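Local coordinates for retinol dehydratase (Spodoptera frugiperda, PDB 1FMJ), which probably dehydrates retinol with a modified sulfotransferase fold, here holding retinol together with the nucleotide adenosine 3',5'-diphosphate, at residues 66-71 against 77-82; 81-86 against 158-163; 258-263 against 273-278. One frame throughout, in Å; residues are numbered along the deposited sequence.

Interaction 1: 66-71 against 77-82; sequences VFVASY and TMTQEL. With A3P (adenosine-3'-5'-diphosphate), chain G.
A chi1 of 178° at Val68 sets CG1 opposite the backbone nitrogen, and Thr79 places its CG2 likewise, which brings these two methyls into contact between strand and helix. They meet at 3.7 Å (Val68 CG1 to Thr79 CG2), the two side chains passing alongside each other in opposite directions. The next helical residue flanks the same valine: Gln80 CG sits 4.0 Å from Val68 CG1, so the glutamine contributes its aliphatic stem here, while farther out its side chain packs on Lys162. Thr79 divides its roles, because its OG1, on the other branch, hydrogen-bonds Tyr251 OH and Gly75 O.

The start of the same helix meets the nucleotide. Thr77 N donates a nearly straight hydrogen bond of 2.8 Å to O4P of adenosine-3'-5'-diphosphate (167°), and Thr77 OG1 donates a second, 2.6 Å long, to that O4P. Met78, bent at chi3 (72°), lays its CG, SD and CE over one face of the adenine, with CG 3.4 Å from the nucleotide's C5. The strand, loop and helix match the 5'-phosphate-binding element of sulfotransferases, which resembles a P-loop. The chemistry is therefore split: a purely apolar contact seats the helix on the strand, and the polar groups at its start bind the 5'-phosphate.

Interaction 2: 81-86 against 158-163; sequences ELVWLI and KRFVKT. With RTL (retinol), chain H.
Phe160 reaches from strand 160-163 to Trp84 and Val83 of the helix. Its CB points toward the helix and, with CG anti to the carbonyl carbon (chi1 -73°), the ring is carried to the indole, turning one face to Trp84 CD1. From CG onward every ring atom is in contact with Trp84 CD1, which stands 3.6 Å above the ring plane, over its centre. The CD1 and CE1 atoms of Phe160 also approach the indole NE1 of Trp84, each at 3.8 Å. The planes of the two rings are inclined at 46°, an oblique aromatic pair. Farther round, Phe160 CE2 is approached at the ring's edge by Val83 CG1, 4.0 Å away.

Beyond the contact, Arg102 makes a cation-pi interaction with Trp84 and a salt bridge to Glu81. Two residues along the strand, the extended Lys162 delivers its NZ to the retinol hydroxyl, donating a 2.9 Å hydrogen bond to O1, which also pairs with His164 NE2. Hydrophobic packing of helix 76-87 on neighbouring parallel strands, with ligand-binding residues on the same elements, is the layered alpha/beta organisation of the sulfotransferase branch of the P-loop fold.

Interaction 3: 258-263 against 273-278; sequences CIARIA and EQIQRL. With HG (mercury (II) ion), chain C.
Ile259 fits against Ile275 and Leu278, residues three apart on the facing helix. Its CG2 methyl touches both: it lies 4.0 Å from Ile275 CG2 and only 3.4 Å from Leu278 CD1, the latter closer than usual van der Waals contact and a sign of tight packing. The second branch of Ile259, with CG1 anti to the carbonyl carbon (chi1 -69°), carries CD1 to the leucine's stem, 3.5 Å from Leu278 CB, and close to the backbone O of Ile275. The side chains of Ile259 and Ile275 run alongside one another in opposing senses, whereas the leucine comes in at a slant. At the more exposed margin, Ala260 CB just reaches Ile275 CD1 at 4.5 Å. Trimming Ile259 to an alanine would probably open a gap facing Ile275 and Leu278 and cost both their main apolar partner on this helix segment.

Around these groups lies a second shell. Leu270, in the loop joining the helices, packs against Ala263, Ile275 and Leu278, and from helix 76-87 Leu82 meets Ile259 while Leu85 meets Leu278. On another side of helix 255-265, Cys258 SG binds the mercury ion at 2.4 Å, and Asp254 O is a further ligand; the metal belongs to the heavy-atom derivative and lies apart from the interhelical contact.

The two segments' axes approach to 10.3 Å, with 115° between their N-to-C directions, a steep crossing bridged chiefly by apolar side chains. This is a helix-loop-helix pair on the outer side of the alpha/beta core, packed on helix 76-87 and, through Ile262, on strand 243-247.

Overall arrangement
Helix 76-87 connects all three contacts. Interactions 1 and 2 use successive parts of it against the neighbouring strands 66-70 and 160-163, which are joined through backbone hydrogen bonds of Val66 and Val68 with Val161. Another flank, through Leu82, Leu85 and Ile86, meets the helices of interaction 3. Interaction 1 lies deepest and interaction 3, partly buried, farthest from the chain's centre. All three are apolar across their segments, but differ in kind: small aliphatic groups behind the nucleotide-binding start of the helix, an aromatic pair using Phe160 of the strand that also carries retinol-bonding Lys162, and branched aliphatics between the outer helices. Interactions 1 and 2 carry natural ligand contacts, whereas interaction 3 carries only a derivative mercury.

Interaction 1: 66-71 against 77-82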
loop_
_atom_site.group_PDB
_atom_site.type_symbol
_atom_site.label_atom_id
_atom_site.label_comp_id
_atom_site.label_asym_id
_atom_site.label_seq_id
_atom_site.Cartn_x
_atom_site.Cartn_y
_atom_site.Cartn_z
ATOM N N VAL A 66 -9.047 -9.274 9.825
ATOM C CA VAL A 66 -8.144 -8.240 10.303
ATOM C C VAL A 66 -7.547 -7.568 9.078
ATOM O O VAL A 66 -6.981 -8.235 8.215
ATOM C CB VAL A 66 -7.011 -8.800 11.175
ATOM C CG1 VAL A 66 -6.091 -7.660 11.615
ATOM C CG2 VAL A 66 -7.590 -9.502 12.391
ATOM N N PHE A 67 -7.681 -6.251 9.002
ATOM C CA PHE A 67 -7.169 -5.497 7.858
ATOM C C PHE A 67 -5.975 -4.634 8.192
ATOM O O PHE A 67 -5.903 -4.042 9.265
ATOM C CB PHE A 67 -8.231 -4.542 7.298
ATOM C CG PHE A 67 -9.296 -5.198 6.474
ATOM C CD1 PHE A 67 -10.163 -6.127 7.032
ATOM C CD2 PHE A 67 -9.476 -4.824 5.145
ATOM C CE1 PHE A 67 -11.193 -6.671 6.279
ATOM C CE2 PHE A 67 -10.505 -5.363 4.385
ATOM C CZ PHE A 67 -11.368 -6.290 4.957
ATOM N N VAL A 68 -5.041 -4.560 7.257
ATOM C CA VAL A 68 -3.897 -3.682 7.395
ATOM C C VAL A 68 -4.068 -2.791 6.170
ATOM O O VAL A 68 -3.988 -3.257 5.022
ATOM C CB VAL A 68 -2.570 -4.445 7.337
ATOM C CG1 VAL A 68 -1.414 -3.462 7.432
ATOM C CG2 VAL A 68 -2.503 -5.439 8.491
ATOM N N ALA A 69 -4.344 -1.517 6.421
ATOM C CA ALA A 69 -4.588 -0.561 5.355
ATOM C C ALA A 69 -3.643 0.617 5.461
ATOM O O ALA A 69 -3.066 0.872 6.518
ATOM C CB ALA A 69 -6.041 -0.080 5.414
ATOM N N SER A 70 -3.495 1.343 4.365
ATOM C CA SER A 70 -2.591 2.483 4.351
ATOM C C SER A 70 -2.473 3.040 2.962
ATOM O O SER A 70 -2.904 2.410 1.996
ATOM C CB SER A 70 -1.189 2.026 4.740
ATOM O OG SER A 70 -0.715 1.143 3.733
ATOM N N TYR A 71 -1.891 4.230 2.855
ATOM C CA TYR A 71 -1.612 4.754 1.535
ATOM C C TYR A 71 -0.276 4.019 1.332
ATOM O O TYR A 71 0.518 3.921 2.269
ATOM C CB TYR A 71 -1.369 6.256 1.522
ATOM C CG TYR A 71 -0.986 6.679 0.131
ATOM C CD1 TYR A 71 -1.958 6.870 -0.850
ATOM C CD2 TYR A 71 0.351 6.707 -0.256
ATOM C CE1 TYR A 71 -1.607 7.060 -2.188
ATOM C CE2 TYR A 71 0.711 6.893 -1.584
ATOM C CZ TYR A 71 -0.273 7.060 -2.544
ATOM O OH TYR A 71 0.087 7.149 -3.866
ATOM N N THR A 77 4.024 -3.412 5.205
ATOM C CA THR A 77 4.699 -4.704 5.360
ATOM C C THR A 77 5.067 -5.015 6.803
ATOM O O THR A 77 4.806 -6.116 7.285
ATOM C CB THR A 77 5.964 -4.785 4.491
ATOM O OG1 THR A 77 5.672 -4.284 3.181
ATOM C CG2 THR A 77 6.424 -6.236 4.368
ATOM N N MET A 78 5.677 -4.048 7.489
ATOM C CA MET A 78 6.065 -4.204 8.889
ATOM C C MET A 78 4.847 -4.584 9.699
ATOM O O MET A 78 4.846 -5.566 10.441
ATOM C CB MET A 78 6.577 -2.888 9.465
ATOM C CG MET A 78 7.751 -2.296 8.759
ATOM S SD MET A 78 8.052 -0.675 9.410
ATOM C CE MET A 78 8.714 -1.095 11.032
ATOM N N THR A 79 3.814 -3.760 9.561
ATOM C CA THR A 79 2.561 -3.949 10.274
ATOM C C THR A 79 1.972 -5.325 9.994
ATOM O O THR A 79 1.502 -6.001 10.907
ATOM C CB THR A 79 1.535 -2.875 9.868
ATOM O OG1 THR A 79 2.110 -1.578 10.044
ATOM C CG2 THR A 79 0.273 -2.984 10.727
ATOM N N GLN A 80 1.993 -5.743 8.732
ATOM C CA GLN A 80 1.452 -7.057 8.384
ATOM C C GLN A 80 2.158 -8.162 9.156
ATOM O O GLN A 80 1.524 -9.091 9.639
ATOM C CB GLN A 80 1.604 -7.336 6.894
ATOM C CG GLN A 80 0.616 -6.598 6.030
ATOM C CD GLN A 80 0.835 -6.863 4.571
ATOM O OE1 GLN A 80 0.613 -7.971 4.093
ATOM N NE2 GLN A 80 1.280 -5.845 3.848
ATOM N N GLU A 81 3.475 -8.056 9.258
ATOM C CA GLU A 81 4.262 -9.064 9.954
ATOM C C GLU A 81 3.958 -9.060 11.438
ATOM O O GLU A 81 3.735 -10.120 12.032
ATOM C CB GLU A 81 5.754 -8.829 9.723
ATOM C CG GLU A 81 6.653 -9.918 10.309
ATOM C CD GLU A 81 6.591 -11.238 9.550
ATOM O OE1 GLU A 81 7.356 -12.157 9.910
ATOM O OE2 GLU A 81 5.792 -11.362 8.597
ATOM N N LEU A 82 3.952 -7.869 12.036
ATOM C CA LEU A 82 3.659 -7.740 13.457
ATOM C C LEU A 82 2.286 -8.331 13.755
ATOM O O LEU A 82 2.136 -9.177 14.639
ATOM C CB LEU A 82 3.669 -6.268 13.878
ATOM C CG LEU A 82 5.011 -5.543 13.851
ATOM C CD1 LEU A 82 4.803 -4.062 14.189
ATOM C CD2 LEU A 82 5.956 -6.197 14.839
HETATM P P1 A3P G . 11.519 3.350 2.262
HETATM O O1P A3P G . 11.283 3.325 0.808
HETATM O O2P A3P G . 12.727 2.582 2.629
HETATM O O3P A3P G . 11.646 4.736 2.739
HETATM P P2 A3P G . 4.959 -0.444 2.597
HETATM O O4P A3P G . 5.190 -1.744 3.245
HETATM O O5P A3P G . 3.675 0.140 3.039
HETATM O O6P A3P G . 4.989 -0.606 1.115
HETATM O "O5'" A3P G . 6.115 0.548 3.015
HETATM C "C5'" A3P G . 7.474 0.284 2.708
HETATM C "C4'" A3P G . 8.403 1.242 3.460
HETATM O "O4'" A3P G . 8.655 0.676 4.778
HETATM C "C3'" A3P G . 9.778 1.364 2.801
HETATM O "O3'" A3P G . 10.265 2.712 3.001
HETATM C "C2'" A3P G . 10.539 0.254 3.495
HETATM O "O2'" A3P G . 11.953 0.205 3.333
HETATM C "C1'" A3P G . 10.061 0.450 4.926
HETATM N N9 A3P G . 10.301 -0.727 5.771
HETATM C C8 A3P G . 10.025 -2.062 5.522
HETATM N N7 A3P G . 10.359 -2.882 6.482
HETATM C C5 A3P G . 10.897 -2.044 7.450
HETATM C C6 A3P G . 11.456 -2.275 8.755
HETATM N N6 A3P G . 11.554 -3.489 9.305
HETATM N N1 A3P G . 11.915 -1.177 9.480
HETATM C C2 A3P G . 11.832 0.087 8.952
HETATM N N3 A3P G . 11.324 0.432 7.728
HETATM C C4 A3P G . 10.873 -0.689 7.026
#

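Interaction 2: 81-86 against 158-163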
loop_
_atom_site.group_PDB
_atom_site.type_symbol
_atom_site.label_atom_id
_atom_site.label_comp_id
_atom_site.label_asym_id
_atom_site.label_seq_id
_atom_site.Cartn_x
_atom_site.Cartn_y
_atom_site.Cartn_z
ATOM N N GLU A 81 3.475 -8.056 9.258
ATOM C CA GLU A 81 4.262 -9.064 9.954
ATOM C C GLU A 81 3.958 -9.060 11.438
ATOM O O GLU A 81 3.735 -10.120 12.032
ATOM C CB GLU A 81 5.754 -8.829 9.723
ATOM C CG GLU A 81 6.653 -9.918 10.309
ATOM C CD GLU A 81 6.591 -11.238 9.550
ATOM O OE1 GLU A 81 7.356 -12.157 9.910
ATOM O OE2 GLU A 81 5.792 -11.362 8.597
ATOM N N LEU A 82 3.952 -7.869 12.036
ATOM C CA LEU A 82 3.659 -7.740 13.457
ATOM C C LEU A 82 2.286 -8.331 13.755
ATOM O O LEU A 82 2.136 -9.177 14.639
ATOM C CB LEU A 82 3.669 -6.268 13.878
ATOM C CG LEU A 82 5.011 -5.543 13.851
ATOM C CD1 LEU A 82 4.803 -4.062 14.189
ATOM C CD2 LEU A 82 5.956 -6.197 14.839
ATOM N N VAL A 83 1.288 -7.872 13.002
ATOM C CA VAL A 83 -0.088 -8.323 13.163
ATOM C C VAL A 83 -0.257 -9.830 12.980
ATOM O O VAL A 83 -1.041 -10.458 13.687
ATOM C CB VAL A 83 -1.027 -7.590 12.160
ATOM C CG1 VAL A 83 -2.405 -8.240 12.146
ATOM C CG2 VAL A 83 -1.151 -6.120 12.536
ATOM N N TRP A 84 0.468 -10.422 12.037
ATOM C CA TRP A 84 0.321 -11.850 11.812
ATOM C C TRP A 84 0.922 -12.646 12.949
ATOM O O TRP A 84 0.316 -13.593 13.434
ATOM C CB TRP A 84 0.982 -12.280 10.500
ATOM C CG TRP A 84 0.432 -13.575 9.962
ATOM C CD1 TRP A 84 -0.659 -13.731 9.149
ATOM C CD2 TRP A 84 0.930 -14.894 10.220
ATOM N NE1 TRP A 84 -0.868 -15.064 8.887
ATOM C CE2 TRP A 84 0.091 -15.800 9.528
ATOM C CE3 TRP A 84 2.002 -15.399 10.968
ATOM C CZ2 TRP A 84 0.295 -17.187 9.559
ATOM C CZ3 TRP A 84 2.203 -16.782 10.999
ATOM C CH2 TRP A 84 1.352 -17.656 10.297
ATOM N N LEU A 85 2.118 -12.269 13.371
ATOM C CA LEU A 85 2.780 -12.984 14.454
ATOM C C LEU A 85 1.997 -12.886 15.753
ATOM O O LEU A 85 1.864 -13.872 16.479
ATOM C CB LEU A 85 4.202 -12.447 14.654
ATOM C CG LEU A 85 5.181 -12.906 13.569
ATOM C CD1 LEU A 85 6.495 -12.134 13.646
ATOM C CD2 LEU A 85 5.413 -14.407 13.732
ATOM N N ILE A 86 1.470 -11.696 16.034
ATOM C CA ILE A 86 0.703 -11.466 17.252
ATOM C C ILE A 86 -0.607 -12.252 17.273
ATOM O O ILE A 86 -1.012 -12.756 18.318
ATOM C CB ILE A 86 0.412 -9.963 17.436
ATOM C CG1 ILE A 86 1.739 -9.212 17.595
ATOM C CG2 ILE A 86 -0.493 -9.749 18.652
ATOM C CD1 ILE A 86 1.603 -7.713 17.798
ATOM N N LYS A 158 -8.865 -17.682 9.459
ATOM C CA LYS A 158 -8.851 -16.247 9.710
ATOM C C LYS A 158 -8.314 -15.539 8.472
ATOM O O LYS A 158 -7.304 -15.956 7.895
ATOM C CB LYS A 158 -7.978 -15.912 10.923
ATOM C CG LYS A 158 -7.847 -14.412 11.183
ATOM C CD LYS A 158 -6.943 -14.116 12.373
ATOM C CE LYS A 158 -7.717 -13.921 13.663
ATOM N NZ LYS A 158 -8.466 -12.645 13.722
ATOM N N ARG A 159 -9.006 -14.483 8.051
ATOM C CA ARG A 159 -8.587 -13.733 6.878
ATOM C C ARG A 159 -7.807 -12.479 7.231
ATOM O O ARG A 159 -8.277 -11.634 8.002
ATOM C CB ARG A 159 -9.798 -13.339 6.021
ATOM C CG ARG A 159 -10.578 -14.516 5.446
ATOM C CD ARG A 159 -11.683 -14.040 4.489
ATOM N NE ARG A 159 -12.652 -13.157 5.137
ATOM C CZ ARG A 159 -13.751 -12.692 4.547
ATOM N NH1 ARG A 159 -14.027 -13.025 3.288
ATOM N NH2 ARG A 159 -14.577 -11.897 5.216
ATOM N N PHE A 160 -6.602 -12.381 6.673
ATOM C CA PHE A 160 -5.748 -11.221 6.869
ATOM C C PHE A 160 -5.793 -10.481 5.537
ATOM O O PHE A 160 -5.403 -11.025 4.505
ATOM C CB PHE A 160 -4.312 -11.640 7.198
ATOM C CG PHE A 160 -4.148 -12.202 8.584
ATOM C CD1 PHE A 160 -4.392 -13.552 8.838
ATOM C CD2 PHE A 160 -3.782 -11.375 9.643
ATOM C CE1 PHE A 160 -4.277 -14.065 10.129
ATOM C CE2 PHE A 160 -3.662 -11.875 10.942
ATOM C CZ PHE A 160 -3.909 -13.222 11.190
ATOM N N VAL A 161 -6.293 -9.252 5.561
ATOM C CA VAL A 161 -6.422 -8.467 4.344
ATOM C C VAL A 161 -5.516 -7.253 4.305
ATOM O O VAL A 161 -5.479 -6.457 5.251
ATOM C CB VAL A 161 -7.872 -7.969 4.160
ATOM C CG1 VAL A 161 -8.007 -7.266 2.809
ATOM C CG2 VAL A 161 -8.847 -9.128 4.276
ATOM N N LYS A 162 -4.790 -7.116 3.199
ATOM C CA LYS A 162 -3.909 -5.977 2.991
ATOM C C LYS A 162 -4.604 -5.104 1.964
ATOM O O LYS A 162 -5.124 -5.615 0.975
ATOM C CB LYS A 162 -2.565 -6.434 2.427
ATOM C CG LYS A 162 -1.775 -5.330 1.740
ATOM C CD LYS A 162 -0.560 -5.896 1.030
ATOM C CE LYS A 162 0.155 -4.836 0.232
ATOM N NZ LYS A 162 1.356 -5.382 -0.434
ATOM N N THR A 163 -4.635 -3.797 2.184
ATOM C CA THR A 163 -5.280 -2.934 1.207
ATOM C C THR A 163 -4.773 -1.506 1.246
ATOM O O THR A 163 -4.325 -1.015 2.287
ATOM C CB THR A 163 -6.831 -2.901 1.392
ATOM O OG1 THR A 163 -7.424 -2.189 0.297
ATOM C CG2 THR A 163 -7.208 -2.187 2.677
HETATM C C1 RTL H . 3.669 -5.824 -13.214
HETATM C C2 RTL H . 3.127 -5.573 -14.658
HETATM C C3 RTL H . 1.935 -6.455 -15.008
HETATM C C4 RTL H . 1.189 -7.568 -14.277
HETATM C C5 RTL H . 1.862 -7.680 -12.906
HETATM C C6 RTL H . 2.940 -6.947 -12.384
HETATM C C7 RTL H . 3.478 -7.164 -11.015
HETATM C C8 RTL H . 2.940 -6.622 -9.884
HETATM C C9 RTL H . 3.466 -6.830 -8.528
HETATM C C10 RTL H . 2.804 -6.209 -7.484
HETATM C C11 RTL H . 3.085 -6.222 -6.032
HETATM C C12 RTL H . 3.060 -4.955 -5.499
HETATM C C13 RTL H . 3.260 -4.365 -4.159
HETATM C C14 RTL H . 3.230 -3.089 -3.671
HETATM C C15 RTL H . 1.975 -2.576 -3.096
HETATM O O1 RTL H . 1.869 -2.852 -1.764
HETATM C C16 RTL H . 3.516 -4.407 -12.625
HETATM C C17 RTL H . 5.164 -6.084 -13.460
HETATM C C18 RTL H . 1.189 -8.803 -12.102
HETATM C C19 RTL H . 4.711 -7.711 -8.315
HETATM C C20 RTL H . 3.562 -5.535 -3.208
#

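Interaction 3: 258-263 against 273-278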
loop_
_atom_site.group_PDB
_atom_site.type_symbol
_atom_site.label_atom_id
_atom_site.label_comp_id
_atom_site.label_asym_id
_atom_site.label_seq_id
_atom_site.Cartn_x
_atom_site.Cartn_y
_atom_site.Cartn_z
ATOM N N CYS A 258 5.034 0.567 20.140
ATOM C CA CYS A 258 4.059 0.370 19.076
ATOM C C CYS A 258 3.568 -1.073 19.094
ATOM O O CYS A 258 2.382 -1.338 18.930
ATOM C CB CYS A 258 4.683 0.673 17.715
ATOM S SG CYS A 258 4.773 2.418 17.286
ATOM N N ILE A 259 4.491 -2.007 19.287
ATOM C CA ILE A 259 4.132 -3.420 19.326
ATOM C C ILE A 259 3.098 -3.671 20.421
ATOM O O ILE A 259 2.187 -4.487 20.253
ATOM C CB ILE A 259 5.369 -4.311 19.578
ATOM C CG1 ILE A 259 6.295 -4.272 18.355
ATOM C CG2 ILE A 259 4.932 -5.739 19.866
ATOM C CD1 ILE A 259 7.575 -5.080 18.511
ATOM N N ALA A 260 3.243 -2.953 21.533
ATOM C CA ALA A 260 2.332 -3.080 22.662
ATOM C C ALA A 260 0.964 -2.527 22.289
ATOM O O ALA A 260 -0.069 -3.126 22.595
ATOM C CB ALA A 260 2.892 -2.336 23.880
ATOM N N ARG A 261 0.955 -1.375 21.631
ATOM C CA ARG A 261 -0.303 -0.785 21.221
ATOM C C ARG A 261 -1.052 -1.761 20.315
ATOM O O ARG A 261 -2.253 -1.964 20.472
ATOM C CB ARG A 261 -0.070 0.539 20.487
ATOM C CG ARG A 261 0.483 1.656 21.358
ATOM C CD ARG A 261 0.468 2.979 20.608
ATOM N NE ARG A 261 -0.892 3.457 20.383
ATOM C CZ ARG A 261 -1.197 4.524 19.649
ATOM N NH1 ARG A 261 -0.237 5.224 19.061
ATOM N NH2 ARG A 261 -2.461 4.894 19.508
ATOM N N ILE A 262 -0.342 -2.374 19.373
ATOM C CA ILE A 262 -0.977 -3.315 18.461
ATOM C C ILE A 262 -1.475 -4.569 19.187
ATOM O O ILE A 262 -2.511 -5.132 18.828
ATOM C CB ILE A 262 -0.018 -3.719 17.319
ATOM C CG1 ILE A 262 0.313 -2.488 16.469
ATOM C CG2 ILE A 262 -0.660 -4.808 16.453
ATOM C CD1 ILE A 262 1.430 -2.710 15.479
ATOM N N ALA A 263 -0.747 -5.001 20.216
ATOM C CA ALA A 263 -1.152 -6.181 20.972
ATOM C C ALA A 263 -2.456 -5.905 21.717
ATOM O O ALA A 263 -3.396 -6.688 21.636
ATOM C CB ALA A 263 -0.054 -6.587 21.955
ATOM N N GLU A 273 9.697 -9.886 27.015
ATOM C CA GLU A 273 10.631 -10.687 26.237
ATOM C C GLU A 273 10.042 -10.920 24.855
ATOM O O GLU A 273 10.736 -10.788 23.849
ATOM C CB GLU A 273 10.889 -12.020 26.929
ATOM N N GLN A 274 8.754 -11.259 24.816
ATOM C CA GLN A 274 8.062 -11.506 23.558
ATOM C C GLN A 274 8.089 -10.248 22.697
ATOM O O GLN A 274 8.254 -10.316 21.480
ATOM C CB GLN A 274 6.615 -11.929 23.825
ATOM C CG GLN A 274 6.499 -13.199 24.656
ATOM C CD GLN A 274 5.062 -13.638 24.890
ATOM O OE1 GLN A 274 4.238 -12.878 25.398
ATOM N NE2 GLN A 274 4.761 -14.880 24.528
ATOM N N ILE A 275 7.935 -9.097 23.334
ATOM C CA ILE A 275 7.944 -7.835 22.613
ATOM C C ILE A 275 9.330 -7.525 22.053
ATOM O O ILE A 275 9.463 -7.115 20.900
ATOM C CB ILE A 275 7.466 -6.683 23.520
ATOM C CG1 ILE A 275 6.013 -6.943 23.939
ATOM C CG2 ILE A 275 7.584 -5.347 22.789
ATOM C CD1 ILE A 275 5.416 -5.884 24.824
ATOM N N GLN A 276 10.360 -7.735 22.865
ATOM C CA GLN A 276 11.727 -7.477 22.435
ATOM C C GLN A 276 12.093 -8.418 21.297
ATOM O O GLN A 276 12.914 -8.086 20.445
ATOM C CB GLN A 276 12.694 -7.661 23.605
ATOM N N ARG A 277 11.473 -9.595 21.282
ATOM C CA ARG A 277 11.749 -10.571 20.240
ATOM C C ARG A 277 11.079 -10.160 18.926
ATOM O O ARG A 277 11.591 -10.438 17.841
ATOM C CB ARG A 277 11.261 -11.952 20.663
ATOM C CG ARG A 277 11.746 -13.061 19.751
ATOM C CD ARG A 277 11.176 -14.400 20.158
ATOM N NE ARG A 277 11.650 -15.474 19.294
ATOM C CZ ARG A 277 11.232 -16.733 19.375
ATOM N NH1 ARG A 277 10.327 -17.076 20.283
ATOM N NH2 ARG A 277 11.720 -17.649 18.549
ATOM N N LEU A 278 9.926 -9.505 19.030
ATOM C CA LEU A 278 9.216 -9.033 17.847
ATOM C C LEU A 278 9.985 -7.853 17.289
ATOM O O LEU A 278 10.149 -7.720 16.080
ATOM C CB LEU A 278 7.806 -8.570 18.202
ATOM C CG LEU A 278 6.718 -9.621 18.353
ATOM C CD1 LEU A 278 5.482 -8.978 18.975
ATOM C CD2 LEU A 278 6.404 -10.220 16.986
HETATM HG HG HG C . 5.359 3.533 19.351
#